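Local structure of exopolyphosphatase (Aquifex aeolicus, 1T6C) at residues Glu137-Val143 and Val206-Leu212; Val234-Thr240 and Cys292-Trp298; Tyr127-Tyr132 and Val153-Lys159. The protein probably hydrolyses phosphoanhydride bonds, as in inorganic polyphosphate or guanosine pentaphosphate, within an actin-like fold that binds calcium. All coordinates share one frame; numbering follows the deposited sequence. Where two conformers were deposited one is given.

Interaction 1 (Glu137-Val143 and Val206-Leu212)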
loop_
_atom_site.group_PDB
_atom_site.type_symbol
_atom_site.label_atom_id
_atom_site.label_comp_id
_atom_site.label_asym_id
_atom_site.label_seq_id
_atom_site.Cartn_x
_atom_site.Cartn_y
_atom_site.Cartn_z
ATOM N N GLU A 137 -8.373 -18.374 -3.340
ATOM C CA GLU A 137 -9.410 -19.323 -2.951
ATOM C C GLU A 137 -9.619 -19.430 -1.463
ATOM O O GLU A 137 -8.729 -19.192 -0.645
ATOM C CB GLU A 137 -9.042 -20.708 -3.474
ATOM C CG GLU A 137 -9.216 -20.867 -4.962
ATOM C CD GLU A 137 -8.900 -22.273 -5.416
ATOM O OE1 GLU A 137 -7.821 -22.791 -5.051
ATOM O OE2 GLU A 137 -9.733 -22.860 -6.131
ATOM N N GLY A 138 -10.827 -19.849 -1.096
ATOM C CA GLY A 138 -11.159 -20.084 0.275
ATOM C C GLY A 138 -11.260 -18.820 1.091
ATOM O O GLY A 138 -11.599 -17.763 0.571
ATOM N N GLU A 139 -10.997 -18.949 2.372
ATOM C CA GLU A 139 -11.011 -17.846 3.308
ATOM C C GLU A 139 -9.688 -17.132 3.136
ATOM O O GLU A 139 -8.612 -17.725 3.277
ATOM C CB GLU A 139 -11.167 -18.331 4.748
ATOM C CG GLU A 139 -12.510 -19.001 5.059
ATOM C CD GLU A 139 -13.708 -18.144 4.690
ATOM O OE1 GLU A 139 -13.722 -16.967 5.068
ATOM O OE2 GLU A 139 -14.617 -18.647 4.003
ATOM N N VAL A 140 -9.782 -15.847 2.847
ATOM C CA VAL A 140 -8.623 -15.057 2.464
ATOM C C VAL A 140 -8.300 -14.004 3.519
ATOM O O VAL A 140 -9.196 -13.410 4.091
ATOM C CB VAL A 140 -8.950 -14.319 1.166
ATOM C CG1 VAL A 140 -7.757 -13.481 0.730
ATOM C CG2 VAL A 140 -9.337 -15.293 0.059
ATOM N N CYS A 141 -7.010 -13.777 3.759
ATOM C CA CYS A 141 -6.574 -12.610 4.498
ATOM C C CYS A 141 -5.587 -11.853 3.635
ATOM O O CYS A 141 -4.568 -12.400 3.209
ATOM C CB CYS A 141 -5.956 -12.967 5.835
ATOM S SG CYS A 141 -5.458 -11.490 6.759
ATOM N N VAL A 142 -5.927 -10.593 3.337
ATOM C CA VAL A 142 -5.045 -9.699 2.603
ATOM C C VAL A 142 -4.293 -8.902 3.662
ATOM O O VAL A 142 -4.908 -8.332 4.553
ATOM C CB VAL A 142 -5.843 -8.788 1.662
ATOM C CG1 VAL A 142 -4.974 -7.711 1.056
ATOM C CG2 VAL A 142 -6.439 -9.604 0.562
ATOM N N VAL A 143 -2.970 -8.905 3.551
ATOM C CA VAL A 143 -2.093 -8.219 4.497
ATOM C C VAL A 143 -1.399 -7.097 3.755
ATOM O O VAL A 143 -0.521 -7.338 2.931
ATOM C CB VAL A 143 -1.060 -9.187 5.097
ATOM C CG1 VAL A 143 -0.144 -8.465 6.078
ATOM C CG2 VAL A 143 -1.741 -10.329 5.772
ATOM N N VAL A 206 -7.279 -19.173 8.160
ATOM C CA VAL A 206 -7.465 -18.804 6.758
ATOM C C VAL A 206 -6.856 -19.842 5.832
ATOM O O VAL A 206 -6.007 -20.630 6.247
ATOM C CB VAL A 206 -6.845 -17.415 6.450
ATOM C CG1 VAL A 206 -7.496 -16.379 7.324
ATOM C CG2 VAL A 206 -5.362 -17.453 6.643
ATOM N N ASP A 207 -7.347 -19.875 4.598
ATOM C CA ASP A 207 -6.814 -20.738 3.565
ATOM C C ASP A 207 -5.672 -20.072 2.823
ATOM O O ASP A 207 -4.730 -20.733 2.439
ATOM C CB ASP A 207 -7.886 -21.098 2.551
ATOM C CG ASP A 207 -8.959 -21.973 3.148
ATOM O OD1 ASP A 207 -8.567 -23.048 3.658
ATOM O OD2 ASP A 207 -10.153 -21.622 3.226
ATOM N N THR A 208 -5.790 -18.765 2.555
ATOM C CA THR A 208 -4.858 -18.068 1.682
ATOM C C THR A 208 -4.529 -16.710 2.294
ATOM O O THR A 208 -5.421 -15.943 2.610
ATOM C CB THR A 208 -5.478 -17.804 0.292
ATOM O OG1 THR A 208 -5.967 -19.020 -0.294
ATOM C CG2 THR A 208 -4.418 -17.236 -0.702
ATOM N N ILE A 209 -3.242 -16.431 2.407
ATOM C CA ILE A 209 -2.727 -15.110 2.744
ATOM C C ILE A 209 -2.148 -14.465 1.502
ATOM O O ILE A 209 -1.339 -15.057 0.797
ATOM C CB ILE A 209 -1.661 -15.194 3.844
ATOM C CG1 ILE A 209 -2.306 -15.698 5.142
ATOM C CG2 ILE A 209 -1.036 -13.824 4.048
ATOM C CD1 ILE A 209 -1.329 -15.906 6.279
ATOM N N VAL A 210 -2.526 -13.206 1.263
ATOM C CA VAL A 210 -1.980 -12.439 0.165
ATOM C C VAL A 210 -1.289 -11.235 0.754
ATOM O O VAL A 210 -1.890 -10.517 1.554
ATOM C CB VAL A 210 -3.079 -11.931 -0.774
ATOM C CG1 VAL A 210 -2.507 -11.111 -1.891
ATOM C CG2 VAL A 210 -3.858 -13.100 -1.360
ATOM N N GLY A 211 -0.030 -11.048 0.379
ATOM C CA GLY A 211 0.751 -9.925 0.867
ATOM C C GLY A 211 0.887 -8.811 -0.166
ATOM O O GLY A 211 1.137 -9.048 -1.333
ATOM N N LEU A 212 0.731 -7.585 0.305
ATOM C CA LEU A 212 0.823 -6.336 -0.517
ATOM C C LEU A 212 1.782 -5.327 0.057
ATOM O O LEU A 212 1.988 -5.277 1.271
ATOM C CB LEU A 212 -0.544 -5.615 -0.591
ATOM C CG LEU A 212 -1.689 -6.192 -1.420
ATOM C CD1 LEU A 212 -1.980 -7.665 -1.127
ATOM C CD2 LEU A 212 -2.922 -5.396 -1.207
HETATM O O HOH W 1 -5.730 -19.269 -3.755
#
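Two parallel strands, 139-143 and 208-212, lie side by side in the six-stranded mixed sheet of the second actin-like lobe, Val140 paired with Thr208 and Val142 with Val210. The backbone ladder runs from Cys141 N donating to Thr208 O up to Leu212 N donating to Val143 O.

The entry to the ladder is where side chains do the work. Glu139 O takes two bonds at once, from Asp207 N at 2.8 Å and from Thr208 N at 3.1 Å. Asp207 returns the favour with its carboxylate: OD2 receives Glu139 N at 2.9 Å through its anti lone pair, in an almost straight bond (172° at the hydrogen). Two residues before Glu139, Glu137 O accepts from Thr208 OG1 at 2.8 Å, in the carbonyl plane and on a lone pair; with chi1 at -54° the hydroxyl stands anti to its own carbonyl carbon, which brings it to Glu137 O. A CB on Gly138 would run into Asp207 OD2. The carboxylate of Glu139 leads away to a salt bridge with Arg161.

Farther along, the two faces separate. Val142 CG1 sits against both methyls of Leu212, 3.7 Å from CD1, on the side covered by Tyr127 and Val130 of helix 119-133. Val143 CG2 meets Ile209 CG2 at 4.0 Å on the other side, beneath Phe281 and Leu285 of helix 274-288.

A mixed sheet with the parallel pair at its centre and helices on both faces is as expected for a lobe of the actin-like ATPase fold, and strand 139-146 runs on to the calcium site at Asp144 and Gly146.

Interaction 2 (Val234-Thr240 and Cys292-Trp298)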
loop_
_atom_site.group_PDB
_atom_site.type_symbol
_atom_site.label_atom_id
_atom_site.label_comp_id
_atom_site.label_asym_id
_atom_site.label_seq_id
_atom_site.Cartn_x
_atom_site.Cartn_y
_atom_site.Cartn_z
ATOM N N VAL A 234 6.388 -10.675 -10.839
ATOM C CA VAL A 234 6.272 -10.669 -9.396
ATOM C C VAL A 234 4.855 -10.970 -8.935
ATOM O O VAL A 234 4.653 -11.690 -7.966
ATOM C CB VAL A 234 6.757 -9.304 -8.825
ATOM C CG1 VAL A 234 6.359 -9.088 -7.371
ATOM C CG2 VAL A 234 8.280 -9.206 -8.974
ATOM N N HIS A 235 3.870 -10.418 -9.616
ATOM C CA HIS A 235 2.480 -10.631 -9.227
ATOM C C HIS A 235 2.112 -12.107 -9.295
ATOM O O HIS A 235 2.300 -12.744 -10.315
ATOM C CB HIS A 235 1.594 -9.858 -10.171
ATOM C CG HIS A 235 0.164 -9.808 -9.736
ATOM N ND1 HIS A 235 -0.828 -10.561 -10.322
ATOM C CD2 HIS A 235 -0.427 -9.091 -8.761
ATOM C CE1 HIS A 235 -1.972 -10.303 -9.714
ATOM N NE2 HIS A 235 -1.760 -9.409 -8.773
ATOM N N GLY A 236 1.582 -12.633 -8.201
ATOM C CA GLY A 236 1.200 -14.022 -8.116
ATOM C C GLY A 236 2.304 -14.962 -7.656
ATOM O O GLY A 236 2.040 -16.127 -7.449
ATOM N N LYS A 237 3.521 -14.469 -7.445
ATOM C CA LYS A 237 4.589 -15.301 -6.906
ATOM C C LYS A 237 4.267 -15.704 -5.463
ATOM O O LYS A 237 3.671 -14.939 -4.700
ATOM C CB LYS A 237 5.927 -14.557 -6.938
ATOM C CG LYS A 237 6.559 -14.419 -8.300
ATOM C CD LYS A 237 6.870 -15.799 -8.922
ATOM C CE LYS A 237 7.907 -15.713 -10.032
ATOM N NZ LYS A 237 7.232 -15.346 -11.303
ATOM N N VAL A 238 4.677 -16.904 -5.090
ATOM C CA VAL A 238 4.598 -17.373 -3.704
ATOM C C VAL A 238 5.887 -17.092 -2.952
ATOM O O VAL A 238 6.995 -17.241 -3.503
ATOM C CB VAL A 238 4.312 -18.869 -3.675
ATOM C CG1 VAL A 238 4.379 -19.406 -2.262
ATOM C CG2 VAL A 238 2.980 -19.120 -4.322
ATOM N N LEU A 239 5.752 -16.700 -1.680
ATOM C CA LEU A 239 6.884 -16.646 -0.767
ATOM C C LEU A 239 6.564 -17.489 0.454
ATOM O O LEU A 239 5.516 -17.308 1.090
ATOM C CB LEU A 239 7.163 -15.208 -0.331
ATOM C CG LEU A 239 7.763 -14.298 -1.414
ATOM C CD1 LEU A 239 7.810 -12.845 -0.918
ATOM C CD2 LEU A 239 9.111 -14.734 -1.830
ATOM N N THR A 240 7.477 -18.398 0.790
ATOM C CA THR A 240 7.270 -19.252 1.946
ATOM C C THR A 240 7.812 -18.588 3.178
ATOM O O THR A 240 8.649 -17.705 3.085
ATOM C CB THR A 240 7.969 -20.628 1.777
ATOM O OG1 THR A 240 9.374 -20.441 1.723
ATOM C CG2 THR A 240 7.631 -21.260 0.473
ATOM N N CYS A 292 3.046 -20.090 3.703
ATOM C CA CYS A 292 3.356 -19.214 2.566
ATOM C C CYS A 292 2.282 -18.170 2.340
ATOM O O CYS A 292 1.162 -18.262 2.864
ATOM C CB CYS A 292 3.550 -20.011 1.293
ATOM S SG CYS A 292 2.032 -20.697 0.652
ATOM N N LEU A 293 2.637 -17.190 1.524
ATOM C CA LEU A 293 1.711 -16.201 1.053
ATOM C C LEU A 293 1.920 -15.987 -0.446
ATOM O O LEU A 293 2.943 -16.398 -1.001
ATOM C CB LEU A 293 1.863 -14.887 1.802
ATOM C CG LEU A 293 3.222 -14.184 1.762
ATOM C CD1 LEU A 293 3.502 -13.474 0.427
ATOM C CD2 LEU A 293 3.311 -13.178 2.935
ATOM N N ILE A 294 0.941 -15.366 -1.071
ATOM C CA ILE A 294 0.975 -14.971 -2.471
ATOM C C ILE A 294 1.155 -13.458 -2.532
ATOM O O ILE A 294 0.535 -12.743 -1.768
ATOM C CB ILE A 294 -0.360 -15.389 -3.202
ATOM C CG1 ILE A 294 -0.668 -16.863 -2.957
ATOM C CG2 ILE A 294 -0.267 -15.131 -4.715
ATOM C CD1 ILE A 294 -2.024 -17.315 -3.495
ATOM N N VAL A 295 2.001 -13.001 -3.445
ATOM C CA VAL A 295 2.310 -11.571 -3.591
ATOM C C VAL A 295 1.375 -10.940 -4.597
ATOM O O VAL A 295 1.139 -11.460 -5.666
ATOM C CB VAL A 295 3.799 -11.381 -3.986
ATOM C CG1 VAL A 295 4.145 -9.904 -4.189
ATOM C CG2 VAL A 295 4.692 -12.008 -2.899
ATOM N N SER A 296 0.850 -9.763 -4.244
ATOM C CA SER A 296 0.104 -8.935 -5.186
ATOM C C SER A 296 0.844 -7.644 -5.480
ATOM O O SER A 296 1.297 -6.964 -4.567
ATOM C CB SER A 296 -1.269 -8.579 -4.607
ATOM O OG SER A 296 -1.950 -7.741 -5.524
ATOM N N ASP A 297 0.942 -7.322 -6.758
ATOM C CA ASP A 297 1.403 -6.011 -7.213
ATOM C C ASP A 297 0.322 -4.938 -7.132
ATOM O O ASP A 297 0.649 -3.763 -7.147
ATOM C CB ASP A 297 1.949 -6.088 -8.640
ATOM C CG ASP A 297 2.538 -4.785 -9.094
ATOM O OD1 ASP A 297 1.894 -4.092 -9.936
ATOM O OD2 ASP A 297 3.607 -4.367 -8.624
ATOM N N TRP A 298 -0.943 -5.330 -7.053
ATOM C CA TRP A 298 -2.054 -4.402 -6.965
ATOM C C TRP A 298 -2.567 -4.211 -5.526
ATOM O O TRP A 298 -2.569 -5.144 -4.724
ATOM C CB TRP A 298 -3.197 -4.936 -7.815
ATOM C CG TRP A 298 -3.028 -4.677 -9.296
ATOM C CD1 TRP A 298 -1.869 -4.369 -9.962
ATOM C CD2 TRP A 298 -4.068 -4.660 -10.271
ATOM N NE1 TRP A 298 -2.137 -4.152 -11.297
ATOM C CE2 TRP A 298 -3.476 -4.341 -11.513
ATOM C CE3 TRP A 298 -5.458 -4.853 -10.218
ATOM C CZ2 TRP A 298 -4.221 -4.220 -12.690
ATOM C CZ3 TRP A 298 -6.205 -4.727 -11.408
ATOM C CH2 TRP A 298 -5.578 -4.429 -12.610
#
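His235 reaches along the backbone of Ser296-Asp297 with the edge of its imidazole, the CD2 corner lying 3.0 Å from Asp297 N and near the ring plane. CG is anti to the backbone N (chi1 -170°), which swings the ring across to residues 296-297; CD2 also comes within 3.6 Å of Ser296 CA. The indole of Trp298 lies obliquely to the imidazole, the planes 51° apart. NE2 points past Ser296 to a hydrogen bond with Ser133 OG, while Ser296 OG turns along its own segment, donating to Trp298 O two residues on, on a lone pair in the carbonyl plane. With His235 replaced by an alanine the imidazole is gone, which is likely to leave Ser133 OG without this partner and the Ser296-Asp297 backbone without its cover.

Away from the imidazole, Val295 carries the apolar part of the contact. Its two methyls diverge: CG1 meets Val234 CG1 at 4.0 Å, and CG2 meets Leu239 CD1 at 3.8 Å, both pairs crossing at a slant, with Thr217 and Ile216 of helix 214-223 packed on the same layer. On the other face of the strand pair, Val238 CG1 rests on Cys292 CB at 3.7 Å, and Ile294 CG2 sits over Gly236 O.

The backbones are antiparallel. Leu239 and Leu293 form a hydrogen-bonded pair, 2.9 Å for each N to the other's O. Past it, Val295 N donates to Lys237 O and Gly236 N to Val295 O, 2.8 Å, extending the pairing into the type II turn from Val234 to Lys237.

Chemically this is an apolar seam held in line by backbone bonds, with NE2 of its histidine bonded to a serine of helix 119-133.

Interaction 3 (Tyr127-Tyr132 and Val153-Lys159)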
loop_
_atom_site.group_PDB
_atom_site.type_symbol
_atom_site.label_atom_id
_atom_site.label_comp_id
_atom_site.label_asym_id
_atom_site.label_seq_id
_atom_site.Cartn_x
_atom_site.Cartn_y
_atom_site.Cartn_z
ATOM N N TYR A 127 -8.344 -5.103 -0.893
ATOM C CA TYR A 127 -8.942 -6.424 -0.979
ATOM C C TYR A 127 -9.643 -6.665 -2.318
ATOM O O TYR A 127 -9.497 -7.752 -2.919
ATOM C CB TYR A 127 -9.908 -6.630 0.187
ATOM C CG TYR A 127 -10.477 -8.015 0.222
ATOM C CD1 TYR A 127 -11.586 -8.337 -0.554
ATOM C CD2 TYR A 127 -9.932 -8.978 1.049
ATOM C CE1 TYR A 127 -12.100 -9.601 -0.530
ATOM C CE2 TYR A 127 -10.443 -10.266 1.073
ATOM C CZ TYR A 127 -11.545 -10.546 0.306
ATOM O OH TYR A 127 -12.063 -11.819 0.310
ATOM N N LEU A 128 -10.398 -5.692 -2.801
ATOM C CA LEU A 128 -11.002 -5.778 -4.141
ATOM C C LEU A 128 -9.969 -5.942 -5.236
ATOM O O LEU A 128 -10.165 -6.654 -6.181
ATOM C CB LEU A 128 -11.858 -4.548 -4.459
ATOM C CG LEU A 128 -13.108 -4.359 -3.611
ATOM C CD1 LEU A 128 -13.847 -3.099 -4.074
ATOM C CD2 LEU A 128 -14.017 -5.548 -3.735
ATOM N N ALA A 129 -8.844 -5.242 -5.135
ATOM C CA ALA A 129 -7.796 -5.406 -6.111
ATOM C C ALA A 129 -7.291 -6.830 -6.212
ATOM O O ALA A 129 -6.996 -7.289 -7.289
ATOM C CB ALA A 129 -6.654 -4.454 -5.806
ATOM N N VAL A 130 -7.183 -7.483 -5.060
ATOM C CA VAL A 130 -6.682 -8.833 -4.948
ATOM C C VAL A 130 -7.745 -9.802 -5.462
ATOM O O VAL A 130 -7.436 -10.770 -6.157
ATOM C CB VAL A 130 -6.311 -9.141 -3.497
ATOM C CG1 VAL A 130 -6.068 -10.598 -3.306
ATOM C CG2 VAL A 130 -5.089 -8.350 -3.099
ATOM N N ALA A 131 -8.983 -9.544 -5.094
ATOM C CA ALA A 131 -10.079 -10.377 -5.550
ATOM C C ALA A 131 -10.117 -10.461 -7.063
ATOM O O ALA A 131 -10.278 -11.541 -7.626
ATOM C CB ALA A 131 -11.415 -9.917 -4.974
ATOM N N TYR A 132 -9.930 -9.337 -7.729
ATOM C CA TYR A 132 -9.902 -9.289 -9.172
ATOM C C TYR A 132 -8.617 -9.874 -9.756
ATOM O O TYR A 132 -8.647 -10.714 -10.656
ATOM C CB TYR A 132 -10.080 -7.846 -9.655
ATOM C CG TYR A 132 -9.875 -7.757 -11.125
ATOM C CD1 TYR A 132 -10.875 -8.158 -11.994
ATOM C CD2 TYR A 132 -8.661 -7.339 -11.672
ATOM C CE1 TYR A 132 -10.682 -8.117 -13.344
ATOM C CE2 TYR A 132 -8.458 -7.315 -13.049
ATOM C CZ TYR A 132 -9.483 -7.728 -13.866
ATOM O OH TYR A 132 -9.354 -7.732 -15.222
ATOM N N VAL A 153 -7.261 -7.875 6.096
ATOM C CA VAL A 153 -8.594 -7.830 5.500
ATOM C C VAL A 153 -9.019 -9.237 5.197
ATOM O O VAL A 153 -8.428 -9.901 4.353
ATOM C CB VAL A 153 -8.646 -6.995 4.215
ATOM C CG1 VAL A 153 -10.091 -6.677 3.867
ATOM C CG2 VAL A 153 -7.866 -5.706 4.401
ATOM N N PHE A 154 -10.082 -9.660 5.875
ATOM C CA PHE A 154 -10.585 -11.014 5.776
ATOM C C PHE A 154 -11.846 -11.062 4.933
ATOM O O PHE A 154 -12.744 -10.231 5.061
ATOM C CB PHE A 154 -10.914 -11.532 7.166
ATOM C CG PHE A 154 -9.745 -11.578 8.088
ATOM C CD1 PHE A 154 -8.945 -12.719 8.171
ATOM C CD2 PHE A 154 -9.462 -10.497 8.870
ATOM C CE1 PHE A 154 -7.875 -12.758 9.052
ATOM C CE2 PHE A 154 -8.372 -10.529 9.766
ATOM C CZ PHE A 154 -7.593 -11.641 9.838
ATOM N N GLY A 155 -11.899 -12.045 4.072
ATOM C CA GLY A 155 -13.108 -12.289 3.301
ATOM C C GLY A 155 -13.097 -13.577 2.524
ATOM O O GLY A 155 -12.251 -14.430 2.704
ATOM N N LYS A 156 -14.053 -13.685 1.614
ATOM C CA LYS A 156 -14.111 -14.771 0.661
ATOM C C LYS A 156 -14.620 -14.237 -0.666
ATOM O O LYS A 156 -15.608 -13.504 -0.695
ATOM C CB LYS A 156 -15.061 -15.862 1.153
ATOM C CG LYS A 156 -15.266 -16.990 0.150
ATOM C CD LYS A 156 -15.404 -18.321 0.867
ATOM C CE LYS A 156 -16.090 -19.368 0.016
ATOM N NZ LYS A 156 -15.123 -20.414 -0.384
ATOM N N GLY A 157 -13.936 -14.564 -1.752
ATOM C CA GLY A 157 -14.263 -14.002 -3.045
ATOM C C GLY A 157 -14.203 -12.474 -2.931
ATOM O O GLY A 157 -13.266 -11.932 -2.320
ATOM N N TYR A 158 -15.198 -11.781 -3.452
ATOM C CA TYR A 158 -15.187 -10.317 -3.432
ATOM C C TYR A 158 -15.759 -9.713 -2.141
ATOM O O TYR A 158 -15.799 -8.463 -1.982
ATOM C CB TYR A 158 -15.969 -9.801 -4.627
ATOM C CG TYR A 158 -15.216 -9.753 -5.922
ATOM C CD1 TYR A 158 -15.018 -10.878 -6.679
ATOM C CD2 TYR A 158 -14.669 -8.564 -6.384
ATOM C CE1 TYR A 158 -14.360 -10.825 -7.876
ATOM C CE2 TYR A 158 -14.006 -8.515 -7.567
ATOM C CZ TYR A 158 -13.841 -9.629 -8.314
ATOM O OH TYR A 158 -13.179 -9.579 -9.520
ATOM N N LYS A 159 -16.196 -10.569 -1.207
ATOM C CA LYS A 159 -16.870 -10.128 -0.007
ATOM C C LYS A 159 -15.897 -9.948 1.129
ATOM O O LYS A 159 -15.244 -10.881 1.531
ATOM C CB LYS A 159 -17.937 -11.156 0.434
ATOM C CG LYS A 159 -18.708 -10.708 1.638
ATOM C CD LYS A 159 -19.896 -11.608 1.965
ATOM C CE LYS A 159 -19.592 -12.545 3.087
ATOM N NZ LYS A 159 -20.667 -13.603 3.206
#
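Tyr127 pushes its ring from helix 119-133 into the bend that follows strand 153-156, and its hydroxyl donates to Gly157 O at 2.9 Å. That donor stands well out of the carbonyl plane, tilted by 33°, while the carbonyl itself lies at the edge of the phenol ring. Lys156 N is also close to the hydroxyl but badly angled for a bond; it is used instead by Lys159 O. Nearer the root of the ring, Tyr127 CD2 lies 3.6 Å from Val153 CG1. CG of Tyr127 is anti to the backbone N (chi1 -175°), which sends the ring out from the helix toward the strand. At Gly155 any CB would collide with this hydroxyl.

Tyr158 leans back over the helix. Its ring lies flat on Ala131, whose CB is 3.8 Å from the ring centroid and only 10° off the normal, a CH-pi contact. Leu128 CD2 reaches the ring edge, 4.1 Å from CD2 of Tyr158. Farther out, the Tyr158 OH lies 3.3 Å from Tyr132 CA and in plane with the edge of the Tyr132 ring; the two tyrosines run side by side.

What sets these groups is the type II' turn from Lys156 to Lys159, closed by paired backbone bonds between its end residues, with Gly157 at positive phi. Behind Tyr127 and Val153 stands Val160 of the next strand, and Tyr132 OH accepts from Leu36 N.

This is a helix packed on a beta hairpin, strands 149-156 and 159-166 forming one margin of the sheet in the actin-like lobe; strand 149-156 also carries the calcium ligands Ser149 and Glu151.

Overall arrangement
Of the segments in contact, that on helix 119-133 comes first along the chain; the helix leads into strand 139-146, which turns back as strand 149-156. Interaction 3 closes this short loop by bringing residues 153-159 back to the helix. Interaction 1 opens inside it, at 137-143, and closes only at 206-212, so the two cross. Interaction 2 follows in series: 234-240 waits through a largely helical excursion until 292-298 returns. Strand 208-212 hydrogen-bonds strand 292-296 through Ile209, Gly211 and Ile294, while Val140 and Val142 bond Gly155 and Val153, so all three meet in one sheet. Trp298, packing on Tyr132 and Ala129 of the helix, joins interactions 2 and 3.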